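Local coordinates for protein ESSB (Staphylococcus aureus, PDB 4ANN) that is a membrane component of the type VII (Ess) secretion system, probably required for secretion of EsxA and EsxB, represented here by its cytoplasmic segment, at residues 21-26 with 58-63; 98-103 with 123-128. All blocks are in the same frame, centred on the assembly; numbering follows the deposited sequence.

Contact 1 (21-26 with 58-63)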
ATOM      1  N   MET A  21     -14.648   4.573   5.184  0.80 26.27           N
ATOM      2  CA  MET A  21     -15.798   3.626   4.860  0.80 23.39           C
ATOM      3  C   MET A  21     -15.515   3.157   3.437  0.80 20.28           C
ATOM      4  O   MET A  21     -14.899   3.818   2.571  0.80 28.27           O
ATOM      5  CB  MET A  21     -17.219   4.173   5.058  0.80 23.75           C
ATOM      6  CG  MET A  21     -18.438   3.240   5.013  0.80 24.63           C
ATOM      7  SD  MET A  21     -19.253   2.997   3.409  0.80 21.04           S
ATOM      8  CE  MET A  21     -20.291   4.462   3.240  0.80 28.76           C
ATOM      9  N   ARG A  22     -15.937   1.990   3.089  1.00 13.02           N
ATOM     10  CA  ARG A  22     -16.011   1.448   1.756  1.00 11.09           C
ATOM     11  C   ARG A  22     -17.373   0.792   1.569  1.00 10.11           C
ATOM     12  O   ARG A  22     -17.850   0.060   2.438  1.00 11.63           O
ATOM     13  CB  ARG A  22     -14.892   0.407   1.643  1.00 12.50           C
ATOM     14  CG  ARG A  22     -14.958  -0.336   0.368  1.00 12.20           C
ATOM     15  CD  ARG A  22     -13.929  -1.485   0.397  1.00 12.10           C
ATOM     16  NE  ARG A  22     -14.058  -2.136  -0.886  1.00 11.81           N
ATOM     17  CZ  ARG A  22     -13.350  -3.231  -1.182  1.00 11.41           C
ATOM     18  NH1 ARG A  22     -12.528  -3.773  -0.325  1.00 12.34           N
ATOM     19  NH2 ARG A  22     -13.516  -3.749  -2.413  1.00 13.49           N
ATOM     20  N   GLU A  23     -17.996   0.967   0.380  1.00 11.41           N
ATOM     21  CA  GLU A  23     -19.245   0.302   0.051  1.00 11.31           C
ATOM     22  C   GLU A  23     -19.017  -0.619  -1.108  1.00 10.75           C
ATOM     23  O   GLU A  23     -18.390  -0.261  -2.115  1.00 12.89           O
ATOM     24  CB  GLU A  23     -20.346   1.325  -0.292  1.00 13.61           C
ATOM     25  CG  GLU A  23     -21.668   0.623  -0.658  1.00 17.87           C
ATOM     26  CD  GLU A  23     -22.771   1.563  -0.950  1.00 22.76           C
ATOM     27  OE1 GLU A  23     -23.058   2.304   0.007  1.00 27.32           O
ATOM     28  OE2 GLU A  23     -23.392   1.573  -2.034  1.00 31.05           O
ATOM     29  N   ILE A  24     -19.521  -1.841  -0.980  1.00 10.56           N
ATOM     30  CA  ILE A  24     -19.435  -2.888  -2.025  1.00 10.70           C
ATOM     31  C   ILE A  24     -20.831  -3.266  -2.434  1.00 10.24           C
ATOM     32  O   ILE A  24     -21.573  -3.835  -1.633  1.00 10.98           O
ATOM     33  CB  ILE A  24     -18.688  -4.133  -1.495  1.00 10.88           C
ATOM     34  CG1 ILE A  24     -17.264  -3.758  -1.032  1.00 12.13           C
ATOM     35  CG2 ILE A  24     -18.719  -5.270  -2.541  1.00 13.08           C
ATOM     36  CD1 ILE A  24     -16.585  -4.831  -0.255  1.00 13.75           C
ATOM     37  N   PRO A  25     -21.256  -2.972  -3.665  1.00 11.31           N
ATOM     38  CA  PRO A  25     -22.649  -3.380  -4.063  1.00 12.06           C
ATOM     39  C   PRO A  25     -22.752  -4.878  -4.088  1.00 10.87           C
ATOM     40  O   PRO A  25     -21.872  -5.601  -4.574  1.00 11.10           O
ATOM     41  CB  PRO A  25     -22.798  -2.773  -5.455  1.00 14.36           C
ATOM     42  CG  PRO A  25     -21.748  -1.748  -5.557  1.00 19.32           C
ATOM     43  CD  PRO A  25     -20.545  -2.199  -4.723  1.00 14.30           C
ATOM     44  N   LYS A  26     -23.879  -5.418  -3.625  1.00 10.76           N
ATOM     45  CA  LYS A  26     -24.036  -6.874  -3.636  1.00 11.54           C
ATOM     46  C   LYS A  26     -24.029  -7.496  -5.051  1.00 11.77           C
ATOM     47  O   LYS A  26     -23.559  -8.612  -5.238  1.00 13.53           O
ATOM     48  CB  LYS A  26     -25.322  -7.210  -2.932  1.00 12.31           C
ATOM     49  CG  LYS A  26     -25.152  -7.218  -1.427  1.00 11.25           C
ATOM     50  CD  LYS A  26     -26.465  -7.543  -0.749  1.00 10.54           C
ATOM     51  CE  LYS A  26     -26.308  -7.623   0.769  1.00 11.71           C
ATOM     52  NZ  LYS A  26     -27.577  -7.950   1.435  1.00 10.89           N
ATOM     53  N   SER A  58     -25.979  -3.749  -0.306  1.00  9.03           N
ATOM     54  CA  SER A  58     -24.551  -3.553  -0.304  1.00  8.57           C
ATOM     55  C   SER A  58     -23.987  -4.134   0.994  1.00  8.28           C
ATOM     56  O   SER A  58     -24.707  -4.383   1.956  1.00  8.29           O
ATOM     57  CB  SER A  58     -24.151  -2.096  -0.449  1.00 10.26           C
ATOM     58  OG  SER A  58     -24.490  -1.375   0.728  1.00 11.29           O
ATOM     59  N   PHE A  59     -22.658  -4.272   0.999  1.00  8.86           N
ATOM     60  CA  PHE A  59     -21.870  -4.459   2.156  1.00  8.63           C
ATOM     61  C   PHE A  59     -21.105  -3.176   2.412  1.00  8.77           C
ATOM     62  O   PHE A  59     -20.701  -2.458   1.452  1.00 10.56           O
ATOM     63  CB  PHE A  59     -20.863  -5.579   1.992  1.00  9.99           C
ATOM     64  CG  PHE A  59     -21.451  -6.958   1.772  1.00 12.00           C
ATOM     65  CD1 PHE A  59     -21.837  -7.738   2.846  1.00 14.65           C
ATOM     66  CD2 PHE A  59     -21.657  -7.477   0.504  1.00 15.25           C
ATOM     67  CE1 PHE A  59     -22.392  -8.981   2.719  1.00 18.88           C
ATOM     68  CE2 PHE A  59     -22.213  -8.717   0.349  1.00 19.03           C
ATOM     69  CZ  PHE A  59     -22.589  -9.478   1.434  1.00 21.71           C
ATOM     70  N   GLN A  60     -20.880  -2.828   3.673  1.00  8.58           N
ATOM     71  CA  GLN A  60     -20.019  -1.690   4.002  1.00  9.05           C
ATOM     72  C   GLN A  60     -18.917  -2.180   4.938  1.00  9.37           C
ATOM     73  O   GLN A  60     -19.072  -3.076   5.771  1.00 10.08           O
ATOM     74  CB  GLN A  60     -20.814  -0.520   4.588  1.00 10.87           C
ATOM     75  CG  GLN A  60     -21.632   0.210   3.554  1.00 13.14           C
ATOM     76  CD  GLN A  60     -22.457   1.378   4.080  1.00 14.14           C
ATOM     77  OE1 GLN A  60     -22.492   1.599   5.264  1.00 18.46           O
ATOM     78  NE2 GLN A  60     -23.052   2.120   3.167  1.00 18.57           N
ATOM     79  N   ILE A  61     -17.748  -1.581   4.769  0.50  9.55           N
ATOM     80  CA  ILE A  61     -16.580  -1.786   5.598  0.50  9.70           C
ATOM     81  C   ILE A  61     -16.204  -0.476   6.292  0.50 10.46           C
ATOM     82  O   ILE A  61     -16.138   0.574   5.680  0.50 11.59           O
ATOM     83  CB  ILE A  61     -15.354  -2.290   4.803  0.50  9.55           C
ATOM     84  CG1 ILE A  61     -15.507  -3.765   4.380  0.50 12.83           C
ATOM     85  CG2 ILE A  61     -14.066  -2.032   5.539  0.50 10.73           C
ATOM     86  CD1 ILE A  61     -15.260  -4.801   5.456  0.50 14.79           C
ATOM     87  N   HIS A  62     -15.962  -0.541   7.598  1.00 10.90           N
ATOM     88  CA  HIS A  62     -15.364   0.579   8.334  1.00 11.77           C
ATOM     89  C   HIS A  62     -14.008   0.106   8.830  1.00 10.83           C
ATOM     90  O   HIS A  62     -13.823  -1.017   9.285  1.00 13.09           O
ATOM     91  CB  HIS A  62     -16.213   1.034   9.496  1.00 14.76           C
ATOM     92  CG  HIS A  62     -17.483   1.706   9.083  1.00 17.64           C
ATOM     93  ND1 HIS A  62     -18.584   1.073   8.582  1.00 20.35           N
ATOM     94  CD2 HIS A  62     -17.768   3.021   9.063  1.00 21.06           C
ATOM     95  CE1 HIS A  62     -19.526   1.959   8.292  1.00 23.95           C
ATOM     96  NE2 HIS A  62     -19.030   3.150   8.601  1.00 25.34           N
ATOM     97  N   TYR A  63     -13.029   1.029   8.759  1.00 13.10           N
ATOM     98  CA  TYR A  63     -11.687   0.750   9.196  1.00 12.72           C
ATOM     99  C   TYR A  63     -11.432   1.277  10.598  1.00 14.77           C
ATOM    100  O   TYR A  63     -11.828   2.378  10.950  1.00 19.42           O
ATOM    101  CB  TYR A  63     -10.694   1.443   8.222  1.00 13.32           C
ATOM    102  CG  TYR A  63     -10.887   0.908   6.835  1.00 12.05           C
ATOM    103  CD1 TYR A  63     -10.554  -0.402   6.474  1.00 11.57           C
ATOM    104  CD2 TYR A  63     -11.437   1.684   5.837  1.00 13.05           C
ATOM    105  CE1 TYR A  63     -10.739  -0.884   5.182  1.00 11.29           C
ATOM    106  CE2 TYR A  63     -11.649   1.205   4.537  1.00 13.23           C
ATOM    107  CZ  TYR A  63     -11.285  -0.083   4.202  1.00 11.13           C
ATOM    108  OH  TYR A  63     -11.525  -0.586   2.965  1.00 11.77           O
TER
HETATM  109  O   HOH W   1     -11.520  -3.313   2.413  1.00 10.24           O

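Contact 2 (98-103 with 123-128)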
ATOM      1  N   ARG A  98       0.707 -14.286  -1.021  0.80 20.71           N
ATOM      2  CA  ARG A  98       0.514 -15.723  -0.725  0.80 23.92           C
ATOM      3  C   ARG A  98      -0.841 -16.042  -0.102  0.80 23.61           C
ATOM      4  O   ARG A  98      -1.262 -17.200   0.087  0.80 27.81           O
ATOM      5  CB  ARG A  98       1.690 -16.124   0.168  0.80 25.79           C
ATOM      6  CG  ARG A  98       1.434 -16.200   1.653  0.80 29.56           C
ATOM      7  CD  ARG A  98       2.254 -15.327   2.581  0.80 33.15           C
ATOM      8  NE  ARG A  98       1.498 -14.679   3.675  0.80 32.45           N
ATOM      9  CZ  ARG A  98       0.647 -15.423   4.399  0.80 39.69           C
ATOM     10  NH1 ARG A  98       0.286 -16.718   4.373  0.80 41.24           N
ATOM     11  NH2 ARG A  98       0.041 -14.707   5.341  0.80 52.16           N
ATOM     12  N   THR A  99      -1.550 -15.010   0.286  1.00 20.92           N
ATOM     13  CA  THR A  99      -2.856 -15.149   0.880  1.00 21.28           C
ATOM     14  C   THR A  99      -3.922 -14.929  -0.182  1.00 20.08           C
ATOM     15  O   THR A  99      -3.616 -14.694  -1.363  1.00 21.32           O
ATOM     16  CB  THR A  99      -3.107 -14.112   1.987  1.00 19.84           C
ATOM     17  OG1 THR A  99      -3.264 -12.787   1.491  1.00 16.97           O
ATOM     18  CG2 THR A  99      -1.928 -13.987   2.935  1.00 21.62           C
ATOM     19  N   ARG A 100      -5.159 -15.001   0.284  0.60 20.76           N
ATOM     20  CA  ARG A 100      -6.379 -14.775  -0.465  0.60 20.70           C
ATOM     21  C   ARG A 100      -6.545 -13.311  -0.862  0.60 17.12           C
ATOM     22  O   ARG A 100      -7.231 -12.998  -1.869  0.60 22.78           O
ATOM     23  CB  ARG A 100      -7.609 -15.281   0.333  0.60 25.21           C
ATOM     24  CG  ARG A 100      -7.899 -16.774   0.224  0.60 28.64           C
ATOM     25  CD  ARG A 100      -9.095 -17.158   1.087  0.60 32.49           C
ATOM     26  NE  ARG A 100     -10.216 -17.725   0.354  0.60 35.18           N
ATOM     27  CZ  ARG A 100     -10.838 -17.333  -0.743  0.60 37.28           C
ATOM     28  NH1 ARG A 100     -10.486 -16.242  -1.429  0.60 39.98           N
ATOM     29  NH2 ARG A 100     -11.854 -18.024  -1.236  0.60 37.09           N
ATOM     30  N   TYR A 101      -6.039 -12.396  -0.123  1.00 13.75           N
ATOM     31  CA  TYR A 101      -6.190 -10.974  -0.110  1.00 10.74           C
ATOM     32  C   TYR A 101      -5.370 -10.289  -1.197  1.00 10.16           C
ATOM     33  O   TYR A 101      -4.355 -10.763  -1.650  1.00 12.33           O
ATOM     34  CB  TYR A 101      -5.796 -10.359   1.231  1.00 11.00           C
ATOM     35  CG  TYR A 101      -6.634 -10.789   2.410  1.00 11.03           C
ATOM     36  CD1 TYR A 101      -7.994 -10.483   2.514  1.00 11.21           C
ATOM     37  CD2 TYR A 101      -6.044 -11.516   3.440  1.00 13.07           C
ATOM     38  CE1 TYR A 101      -8.731 -10.872   3.596  1.00 12.37           C
ATOM     39  CE2 TYR A 101      -6.795 -11.898   4.540  1.00 13.14           C
ATOM     40  CZ  TYR A 101      -8.133 -11.592   4.611  1.00 12.22           C
ATOM     41  OH  TYR A 101      -8.835 -11.986   5.705  1.00 14.97           O
ATOM     42  N   THR A 102      -5.821  -9.089  -1.558  1.00 10.35           N
ATOM     43  CA  THR A 102      -5.144  -8.153  -2.429  1.00 10.75           C
ATOM     44  C   THR A 102      -5.112  -6.817  -1.702  1.00  9.70           C
ATOM     45  O   THR A 102      -5.860  -6.575  -0.751  1.00  9.83           O
ATOM     46  CB  THR A 102      -5.821  -7.986  -3.789  1.00 12.10           C
ATOM     47  OG1 THR A 102      -7.135  -7.425  -3.523  1.00 14.50           O
ATOM     48  CG2 THR A 102      -5.985  -9.313  -4.556  1.00 14.69           C
ATOM     49  N   PHE A 103      -4.213  -5.934  -2.193  1.00 10.62           N
ATOM     50  CA  PHE A 103      -4.022  -4.635  -1.553  1.00  9.81           C
ATOM     51  C   PHE A 103      -3.607  -3.617  -2.607  1.00  9.54           C
ATOM     52  O   PHE A 103      -3.219  -3.972  -3.723  1.00 10.93           O
ATOM     53  CB  PHE A 103      -2.962  -4.700  -0.434  1.00 10.07           C
ATOM     54  CG  PHE A 103      -1.529  -4.894  -0.917  1.00 10.00           C
ATOM     55  CD1 PHE A 103      -1.094  -6.150  -1.307  1.00 13.42           C
ATOM     56  CD2 PHE A 103      -0.642  -3.847  -1.004  1.00 11.36           C
ATOM     57  CE1 PHE A 103       0.224  -6.375  -1.796  1.00 14.33           C
ATOM     58  CE2 PHE A 103       0.667  -4.031  -1.484  1.00 11.96           C
ATOM     59  CZ  PHE A 103       1.078  -5.312  -1.869  1.00 13.73           C
ATOM     60  N   ARG A 123      -8.820  -4.036   1.256  1.00  7.92           N
ATOM     61  CA  ARG A 123      -8.533  -5.417   0.910  1.00  9.16           C
ATOM     62  C   ARG A 123      -9.465  -5.917  -0.202  1.00  9.70           C
ATOM     63  O   ARG A 123     -10.660  -5.742  -0.096  1.00 11.97           O
ATOM     64  CB  ARG A 123      -8.809  -6.405   1.993  1.00 14.66           C
ATOM     65  CG  ARG A 123      -8.512  -5.980   3.330  1.00 10.10           C
ATOM     66  CD  ARG A 123      -8.687  -7.059   4.386  1.00 12.39           C
ATOM     67  NE  ARG A 123      -8.571  -6.586   5.704  1.00 10.34           N
ATOM     68  CZ  ARG A 123      -8.692  -7.309   6.799  1.00 10.53           C
ATOM     69  NH1 ARG A 123      -8.950  -8.605   6.727  1.00 15.37           N
ATOM     70  NH2 ARG A 123      -8.572  -6.747   7.993  1.00 11.24           N
ATOM     71  N   GLY A 124      -8.894  -6.525  -1.212  1.00 10.40           N
ATOM     72  CA  GLY A 124      -9.697  -7.368  -2.092  1.00 11.36           C
ATOM     73  C   GLY A 124      -9.511  -8.812  -1.765  1.00 10.65           C
ATOM     74  O   GLY A 124      -8.749  -9.198  -0.850  1.00 11.11           O
ATOM     75  N   LEU A 125     -10.214  -9.661  -2.525  1.00 11.30           N
ATOM     76  CA  LEU A 125     -10.127 -11.099  -2.403  1.00 13.58           C
ATOM     77  C   LEU A 125     -10.006 -11.678  -3.779  1.00 14.95           C
ATOM     78  O   LEU A 125     -10.865 -11.372  -4.604  1.00 16.29           O
ATOM     79  CB  LEU A 125     -11.348 -11.674  -1.761  1.00 15.59           C
ATOM     80  CG  LEU A 125     -11.517 -11.424  -0.301  1.00 17.39           C
ATOM     81  CD1 LEU A 125     -12.945 -11.845   0.057  1.00 19.96           C
ATOM     82  CD2 LEU A 125     -10.460 -12.205   0.508  1.00 21.53           C
ATOM     83  N   GLN A 126      -8.983 -12.500  -3.950  0.67 17.27           N
ATOM     84  CA  GLN A 126      -8.731 -13.058  -5.272  0.67 20.31           C
ATOM     85  C   GLN A 126      -9.958 -13.721  -5.829  0.67 21.87           C
ATOM     86  O   GLN A 126     -10.600 -14.511  -5.148  0.67 22.95           O
ATOM     87  CB  GLN A 126      -7.567 -14.045  -5.189  0.67 23.17           C
ATOM     88  CG  GLN A 126      -6.346 -13.230  -4.708  0.67 26.35           C
ATOM     89  CD  GLN A 126      -5.423 -13.158  -5.921  0.67 31.37           C
ATOM     90  OE1 GLN A 126      -5.807 -12.604  -6.949  0.67 33.13           O
ATOM     91  NE2 GLN A 126      -4.268 -13.785  -5.691  0.67 38.86           N
ATOM     92  N   ASN A 127     -10.291 -13.351  -7.066  1.00 24.58           N
ATOM     93  CA  ASN A 127     -11.326 -14.044  -7.811  1.00 25.66           C
ATOM     94  C   ASN A 127     -12.688 -13.741  -7.202  1.00 23.98           C
ATOM     95  O   ASN A 127     -13.628 -14.374  -7.680  1.00 29.31           O
ATOM     96  CB  ASN A 127     -11.154 -15.568  -7.848  1.00 31.55           C
ATOM     97  CG  ASN A 127      -9.825 -16.019  -8.386  1.00 36.68           C
ATOM     98  OD1 ASN A 127      -9.133 -16.915  -7.881  1.00 50.74           O
ATOM     99  ND2 ASN A 127      -9.419 -15.404  -9.494  1.00 40.41           N
ATOM    100  N   VAL A 128     -12.763 -12.798  -6.269  1.00 21.18           N
ATOM    101  CA  VAL A 128     -14.009 -12.552  -5.556  1.00 18.95           C
ATOM    102  C   VAL A 128     -14.460 -11.102  -5.536  1.00 17.18           C
ATOM    103  O   VAL A 128     -15.602 -10.822  -5.822  1.00 16.54           O
ATOM    104  CB  VAL A 128     -13.887 -13.089  -4.121  1.00 20.98           C
ATOM    105  CG1 VAL A 128     -15.084 -12.671  -3.329  1.00 21.47           C
ATOM    106  CG2 VAL A 128     -13.756 -14.589  -4.146  1.00 26.27           C
TER

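Contact 1 (21-26 with 58-63)
Arg22 and Ile61 face each other as a hydrogen-bonded pair in a three-stranded antiparallel sheet of EssB, where strand 58-63 runs between 21-25 and 50-54. Arg22 N donates a hydrogen bond to Ile61 O at 3.0 Å, and Ile61 N donates to Arg22 O. Ile24 and Phe59 form the next such pair: Ile24 N reaches Phe59 O at 2.8 Å, almost straight at 176°, and Phe59 N bonds to Ile24 O. Pro25, with no N-H to offer, suits the non-hydrogen-bonded pair with Ser58, and backbone bonding resumes between Lys26 and Asp57. Ser58 N is buried without a partner, 3.7 Å from the aliphatic Lys26 CG.

Ile24, Phe59 and Ile61 are buried on one face. Arg22 extends from this face; its NH1 and NH2 bond to the carbonyls of Arg123 and Asp130, while a water joins NH1 to Tyr63 OH. The long stem of Lys26 suits its place: CE lies over the Phe59 ring, and NZ reaches Glu54 in a salt bridge and the carbonyls of Leu55 and Arg56. Met21, Glu23, Gln60 and His62 share the more exposed face. In one of two Met21 conformers, CG, anti to the backbone N (chi1 -169°), makes a CH-pi contact over His62. Gln60 NE2 donates to Glu23 OE1 at 3.2 Å on its anti side, 23° out of the carboxylate plane but near Gln60's amide plane.

Contact 2 (98-103 with 123-128)
Tyr101 and Leu125, a non-hydrogen-bonded antiparallel pair with both side chains on one face, lie side by side and point the same way. The Leu125 branch CD2 reaches Tyr101 CD1, at 3.6 Å, and CE1. Arg123 also runs alongside Tyr101, its guanidinium plane at 87° to the ring, and Tyr101 CE1 sits at the guanidinium edge. The cation-pi attraction is weak at most. Their polar ends are held by carbonyls beyond the pair: Tyr101 OH by Leu39, Arg123 NH1 by Gln42 and NH2 by Ile48.

Backbone bonds join Thr102 and Gly124 in a short two-stranded antiparallel ribbon. Thr102 N donates to Gly124 O at 3.0 Å and Gly124 N to Thr102 O at 3.1 Å, both donors standing above the carbonyl planes. Beyond the ribbon, Gln126 N meets Arg100 O nearly along the C=O axis at 2.8 Å.

Side-chain hydroxyls make the remaining polar contacts. Thr99 OG1 accepts from Tyr101 N at 3.2 Å, an ST turn, and also bonds to Val96 O. Thr102 OG1, between its own backbone N and carbonyl carbon (chi1 63°), comes 2.9 Å from Gly124 CA, a closeness that the missing side chain of glycine permits. The same Thr102 OG1 is hydrogen-bonded to Pro131 O.

Overall arrangement
Contact 1 closes before contact 2 opens along the chain, and their centres are about 16 Å apart within the cytoplasmic segment of EssB. They belong to separate antiparallel sheets: 21-25 with 58-63 forms part of the three-stranded one, whereas 101-102 with 124-125 makes up a two-stranded ribbon. The centre of contact 1 is about 19 Å from the centre of the chain, that of contact 2 about 13 Å, and contact 1 is only partly buried. Segments 21-26 and 123-128 touch through the hydrogen bond from Arg22 NH1 to Arg123 O, 2.7 Å long. Through it the first strand of the chain is tied to a residue about a hundred positions later, before helix 136-151 begins.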